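Local coordinates for protein pectinesterase (PDB 4PMH) that hydrolyses the methyl esters of pectin to release methanol and probably helps the weevil digest plant cell walls, at residues Thr104-Ala109 and Ala170-Asp175; Leu196-Thr201 and Tyr242-Arg247. All blocks are in the same frame, centred on the assembly; numbering follows the deposited sequence.

In the fold
Both interactions lie where loops leave one parallel sheet of the beta-helix. Strands 101-105, 165-168, 194-196 and 240-243 all belong to that sheet. The centres of interaction 1 and interaction 2 are about 11 Å apart. A salt bridge joins them, from Lys171 NZ to Asp246 OD2 at 2.9 Å. Interaction 2 holds Gln199 and Asp200, probably the transition-state stabiliser and the proton donor. The side chain of Gln199 is about 5 Å from that of Asp226, the probable nucleophile. Interaction 1 stands at the border of this site: the side chain of Pro108 is about 6 Å from that of Gln177, a probable substrate-binding residue.

Interaction 1 (Thr104-Ala109 and Ala170-Asp175); sequences TLNMPA and AKNTGD
Asn106 and Asn172 face each other as a pair of side-chain amides. They approach from opposite directions, and their planes are only 4° apart. Asn106 can be followed outward from its CB. There CG is anti to the backbone N (chi1 -178°), which carries the amide over to 170-175. CG itself lies 3.8 Å from both Asn172 ND2 and Ala170 CA. The amide then divides. On one branch OD1 accepts a nearly straight hydrogen bond from Asn172 ND2 at 3.0 Å. The N-H meets a lone pair of OD1 in the carbonyl plane, and OD1 also lies in the amide plane of Asn172. On the other branch Asn106 ND2 gives a weak bond to Asn172 OD1 at 3.4 Å. The two bonds make the pair a flat, two-point amide-amide contact, which should resist rotation of either amide. Asn172 ND2 also bonds to Gln176 OE1, its stronger polar partner, so this nitrogen is shared between the two.

Ala170 packs beside this pair. Its CB lies 3.2 Å from Asn106 OD1. The same methyl packs on the proline ring, 3.8 Å from Pro108 CD. Asn172 crosses the proline at about a right angle. The amide pair is exposed, while Ala170 and Pro108 are buried.

The contact joins two loops at the ends of neighbouring parallel strands of the beta-helix. Asn106 follows strand 101-105, and Ala170 follows strand 165-168. Strand 181-183 comes next after the second loop. Helix 113-120 packs against Leu105 and Met107, and Asn168 ND2 bonds to Met107 O.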
loop_
_atom_site.group_PDB
_atom_site.type_symbol
_atom_site.label_atom_id
_atom_site.label_comp_id
_atom_site.label_asym_id
_atom_site.label_seq_id
_atom_site.Cartn_x
_atom_site.Cartn_y
_atom_site.Cartn_z
ATOM N N THR A 104 4.659 15.848 1.045
ATOM C CA THR A 104 3.218 15.959 1.111
ATOM C C THR A 104 2.612 16.835 0.020
ATOM O O THR A 104 3.190 17.860 -0.340
ATOM C CB THR A 104 2.763 16.501 2.497
ATOM O OG1 THR A 104 1.338 16.615 2.511
ATOM C CG2 THR A 104 3.367 17.883 2.834
ATOM N N LEU A 105 1.440 16.436 -0.465
ATOM C CA LEU A 105 0.647 17.253 -1.387
ATOM C C LEU A 105 -0.825 16.954 -1.170
ATOM O O LEU A 105 -1.152 15.893 -0.650
ATOM C CB LEU A 105 1.009 16.920 -2.833
ATOM C CG LEU A 105 2.331 17.426 -3.387
ATOM C CD1 LEU A 105 2.621 16.784 -4.726
ATOM C CD2 LEU A 105 2.303 18.941 -3.516
ATOM N N ASN A 106 -1.693 17.907 -1.527
ATOM C CA ASN A 106 -3.157 17.700 -1.595
ATOM C C ASN A 106 -3.464 17.537 -3.079
ATOM O O ASN A 106 -3.634 18.519 -3.805
ATOM C CB ASN A 106 -3.908 18.912 -1.011
ATOM C CG ASN A 106 -5.434 18.749 -1.003
ATOM O OD1 ASN A 106 -6.015 17.931 -1.714
ATOM N ND2 ASN A 106 -6.092 19.595 -0.213
ATOM N N MET A 107 -3.494 16.291 -3.536
ATOM C CA MET A 107 -3.532 16.008 -4.963
ATOM C C MET A 107 -4.353 14.765 -5.215
ATOM O O MET A 107 -3.799 13.669 -5.392
ATOM C CB MET A 107 -2.112 15.836 -5.517
ATOM C CG MET A 107 -2.054 15.824 -7.048
ATOM S SD MET A 107 -0.374 15.953 -7.701
ATOM C CE MET A 107 0.249 14.300 -7.424
ATOM N N PRO A 108 -5.685 14.922 -5.231
ATOM C CA PRO A 108 -6.556 13.781 -5.521
ATOM C C PRO A 108 -6.542 13.332 -6.988
ATOM O O PRO A 108 -6.022 14.032 -7.862
ATOM C CB PRO A 108 -7.950 14.303 -5.137
ATOM C CG PRO A 108 -7.877 15.782 -5.402
ATOM C CD PRO A 108 -6.454 16.169 -5.022
ATOM N N ALA A 109 -7.121 12.161 -7.239
ATOM C CA ALA A 109 -7.325 11.668 -8.612
ATOM C C ALA A 109 -8.119 12.675 -9.448
ATOM O O ALA A 109 -7.978 12.717 -10.676
ATOM C CB ALA A 109 -8.062 10.348 -8.603
ATOM N N ALA A 170 -5.377 15.002 0.501
ATOM C CA ALA A 170 -6.704 15.251 -0.069
ATOM C C ALA A 170 -7.802 14.573 0.746
ATOM O O ALA A 170 -7.812 13.344 0.891
ATOM C CB ALA A 170 -6.772 14.786 -1.509
ATOM N N LYS A 171 -8.701 15.399 1.271
ATOM C CA LYS A 171 -9.921 14.960 1.938
ATOM C C LYS A 171 -11.086 15.932 1.583
ATOM O O LYS A 171 -11.981 16.177 2.387
ATOM C CB LYS A 171 -9.695 14.884 3.456
ATOM C CG LYS A 171 -9.020 16.114 4.053
ATOM C CD LYS A 171 -8.813 15.994 5.561
ATOM C CE LYS A 171 -9.934 16.648 6.359
ATOM N NZ LYS A 171 -9.603 16.742 7.814
ATOM N N ASN A 172 -11.083 16.426 0.350
ATOM C CA ASN A 172 -11.906 17.582 -0.040
ATOM C C ASN A 172 -13.406 17.240 -0.163
ATOM O O ASN A 172 -14.271 18.062 0.165
ATOM C CB ASN A 172 -11.336 18.179 -1.333
ATOM C CG ASN A 172 -9.847 18.486 -1.212
ATOM O OD1 ASN A 172 -9.457 19.410 -0.507
ATOM N ND2 ASN A 172 -9.007 17.701 -1.885
ATOM N N THR A 173 -13.690 16.029 -0.651
ATOM C CA THR A 173 -15.024 15.426 -0.609
ATOM C C THR A 173 -14.877 13.986 -0.128
ATOM O O THR A 173 -13.767 13.464 -0.054
ATOM C CB THR A 173 -15.691 15.379 -1.995
ATOM O OG1 THR A 173 -15.099 14.331 -2.776
ATOM C CG2 THR A 173 -15.556 16.719 -2.745
ATOM N N GLY A 174 -16.000 13.336 0.166
ATOM C CA GLY A 174 -15.990 11.923 0.534
ATOM C C GLY A 174 -15.740 10.980 -0.638
ATOM O O GLY A 174 -15.611 9.787 -0.448
ATOM N N ASP A 175 -15.691 11.498 -1.861
ATOM C CA ASP A 175 -15.505 10.654 -3.045
ATOM C C ASP A 175 -14.075 10.648 -3.616
ATOM O O ASP A 175 -13.813 9.925 -4.577
ATOM C CB ASP A 175 -16.493 11.071 -4.161
ATOM C CG ASP A 175 -17.915 10.511 -3.964
ATOM O OD1 ASP A 175 -18.168 9.784 -2.979
ATOM O OD2 ASP A 175 -18.791 10.802 -4.818
#

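Interaction 2 (Leu196-Thr201 and Tyr242-Arg247); sequences LGHQDT and YVKADR
His198 donates from NE2 to Asp246 OD1 at 2.6 Å, a short His-carboxylate hydrogen bond between two loops of the parallel beta-helix. The loop 196-201 leads from strand 194-196 to strand 202-204. The segment 242-247 ends strand 240-243 and continues as loop. OD1 uses its syn lone pair and lies in the plane of the imidazole, at the ring edge. Ring and carboxylate are nearly coplanar, with 21° between their planes.

The tight part of the contact is around the buried His198. Its CG stands anti to the carbonyl carbon (chi1 -78°), which sets the ring edge against Asp246. Arg247 runs past it in the opposite direction. Arg247 CB touches His198 CD2 at 3.4 Å, and Arg247 NE approaches His198 CB at 3.5 Å. The bent chain of Lys244 adds a lighter contact, its CD 3.9 Å from His198 NE2. With an alanine in place of His198, Asp246 OD1 would probably lose its ring donor, and a gap would be likely to open beside the aliphatic part of Arg247.

The outer part is looser. Asp246 is exposed, its OD2 engaged by Lys171. The Arg247 guanidinium lies beside Gln199, the probable transition-state stabiliser, and Gln199 N lies over one of its faces. Arg247 NH2 forms a salt bridge with Asp224 OD1, its strongest partner. Near that end the closest side-chain carbon of Gln199 is CB, 3.6 Å from Arg247 NH2.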
loop_
_atom_site.group_PDB
_atom_site.type_symbol
_atom_site.label_atom_id
_atom_site.label_comp_id
_atom_site.label_asym_id
_atom_site.label_seq_id
_atom_site.Cartn_x
_atom_site.Cartn_y
_atom_site.Cartn_z
ATOM N N LEU A 196 0.396 8.425 4.859
ATOM C CA LEU A 196 -0.760 9.151 5.371
ATOM C C LEU A 196 -1.722 9.571 4.263
ATOM O O LEU A 196 -1.334 10.154 3.269
ATOM C CB LEU A 196 -0.326 10.414 6.130
ATOM C CG LEU A 196 0.897 10.364 7.063
ATOM C CD1 LEU A 196 1.244 11.759 7.566
ATOM C CD2 LEU A 196 0.698 9.407 8.224
ATOM N N GLY A 197 -2.986 9.284 4.456
ATOM C CA GLY A 197 -3.965 9.649 3.479
ATOM C C GLY A 197 -5.327 9.343 4.015
ATOM O O GLY A 197 -5.521 9.241 5.228
ATOM N N HIS A 198 -6.272 9.205 3.100
ATOM C CA HIS A 198 -7.621 8.844 3.474
ATOM C C HIS A 198 -8.077 7.684 2.624
ATOM O O HIS A 198 -7.998 6.534 3.079
ATOM C CB HIS A 198 -8.523 10.057 3.408
ATOM C CG HIS A 198 -8.351 10.950 4.584
ATOM N ND1 HIS A 198 -7.441 11.983 4.603
ATOM C CD2 HIS A 198 -8.911 10.915 5.814
ATOM C CE1 HIS A 198 -7.458 12.557 5.791
ATOM N NE2 HIS A 198 -8.344 11.930 6.541
ATOM N N GLN A 199 -8.516 7.956 1.398
ATOM C CA GLN A 199 -8.905 6.898 0.467
ATOM C C GLN A 199 -7.732 6.580 -0.455
ATOM O O GLN A 199 -7.200 7.479 -1.078
ATOM C CB GLN A 199 -10.115 7.352 -0.349
ATOM C CG GLN A 199 -10.738 6.282 -1.215
ATOM C CD GLN A 199 -12.111 6.684 -1.771
ATOM O OE1 GLN A 199 -12.696 7.705 -1.377
ATOM N NE2 GLN A 199 -12.623 5.887 -2.687
ATOM N N ASP A 200 -7.346 5.299 -0.555
ATOM C CA ASP A 200 -6.287 4.840 -1.472
ATOM C C ASP A 200 -4.885 5.307 -1.082
ATOM O O ASP A 200 -4.006 5.481 -1.926
ATOM C CB ASP A 200 -6.586 5.220 -2.934
ATOM C CG ASP A 200 -7.848 4.549 -3.479
ATOM O OD1 ASP A 200 -8.442 3.690 -2.814
ATOM O OD2 ASP A 200 -8.235 4.891 -4.595
ATOM N N THR A 201 -4.668 5.477 0.212
ATOM C CA THR A 201 -3.348 5.873 0.712
ATOM C C THR A 201 -2.179 5.098 0.097
ATOM O O THR A 201 -1.245 5.707 -0.437
ATOM C CB THR A 201 -3.295 5.779 2.245
ATOM O OG1 THR A 201 -4.380 6.532 2.802
ATOM C CG2 THR A 201 -1.952 6.245 2.791
ATOM N N TYR A 242 -4.061 2.523 10.834
ATOM C CA TYR A 242 -4.876 3.414 11.651
ATOM C C TYR A 242 -6.037 3.966 10.835
ATOM O O TYR A 242 -5.828 4.676 9.851
ATOM C CB TYR A 242 -4.011 4.561 12.187
ATOM C CG TYR A 242 -4.664 5.362 13.279
ATOM C CD1 TYR A 242 -5.582 6.347 12.970
ATOM C CD2 TYR A 242 -4.372 5.119 14.625
ATOM C CE1 TYR A 242 -6.203 7.070 13.963
ATOM C CE2 TYR A 242 -4.993 5.842 15.637
ATOM C CZ TYR A 242 -5.913 6.813 15.293
ATOM O OH TYR A 242 -6.538 7.573 16.258
ATOM N N VAL A 243 -7.246 3.634 11.249
ATOM C CA VAL A 243 -8.451 4.057 10.564
ATOM C C VAL A 243 -8.856 5.412 11.112
ATOM O O VAL A 243 -9.239 5.526 12.265
ATOM C CB VAL A 243 -9.602 3.085 10.778
ATOM C CG1 VAL A 243 -10.808 3.496 9.943
ATOM C CG2 VAL A 243 -9.166 1.678 10.406
ATOM N N LYS A 244 -8.764 6.424 10.270
ATOM C CA LYS A 244 -9.040 7.783 10.672
ATOM C C LYS A 244 -10.525 8.050 10.643
ATOM O O LYS A 244 -11.261 7.460 9.864
ATOM C CB LYS A 244 -8.343 8.767 9.734
ATOM C CG LYS A 244 -6.848 8.917 9.983
ATOM C CD LYS A 244 -6.292 10.207 9.389
ATOM C CE LYS A 244 -6.723 11.450 10.157
ATOM N NZ LYS A 244 -5.941 11.730 11.395
ATOM N N ALA A 245 -10.950 8.972 11.499
ATOM C CA ALA A 245 -12.354 9.355 11.599
ATOM C C ALA A 245 -12.591 10.818 11.183
ATOM O O ALA A 245 -13.743 11.274 11.140
ATOM C CB ALA A 245 -12.839 9.118 13.025
ATOM N N ASP A 246 -11.521 11.531 10.833
ATOM C CA ASP A 246 -11.581 12.987 10.610
ATOM C C ASP A 246 -12.161 13.387 9.265
ATOM O O ASP A 246 -12.568 14.535 9.081
ATOM C CB ASP A 246 -10.191 13.614 10.715
ATOM C CG ASP A 246 -9.359 13.375 9.474
ATOM O OD1 ASP A 246 -9.468 12.268 8.904
ATOM O OD2 ASP A 246 -8.621 14.288 9.050
ATOM N N ARG A 247 -12.127 12.488 8.293
ATOM C CA ARG A 247 -12.805 12.765 7.043
ATOM C C ARG A 247 -14.192 12.176 7.105
ATOM O O ARG A 247 -15.129 12.726 6.553
ATOM C CB ARG A 247 -12.038 12.191 5.857
ATOM C CG ARG A 247 -12.597 12.620 4.508
ATOM C CD ARG A 247 -11.750 12.100 3.363
ATOM N NE ARG A 247 -11.930 10.664 3.182
ATOM C CZ ARG A 247 -12.314 10.066 2.058
ATOM N NH1 ARG A 247 -12.572 10.757 0.939
ATOM N NH2 ARG A 247 -12.438 8.750 2.051
#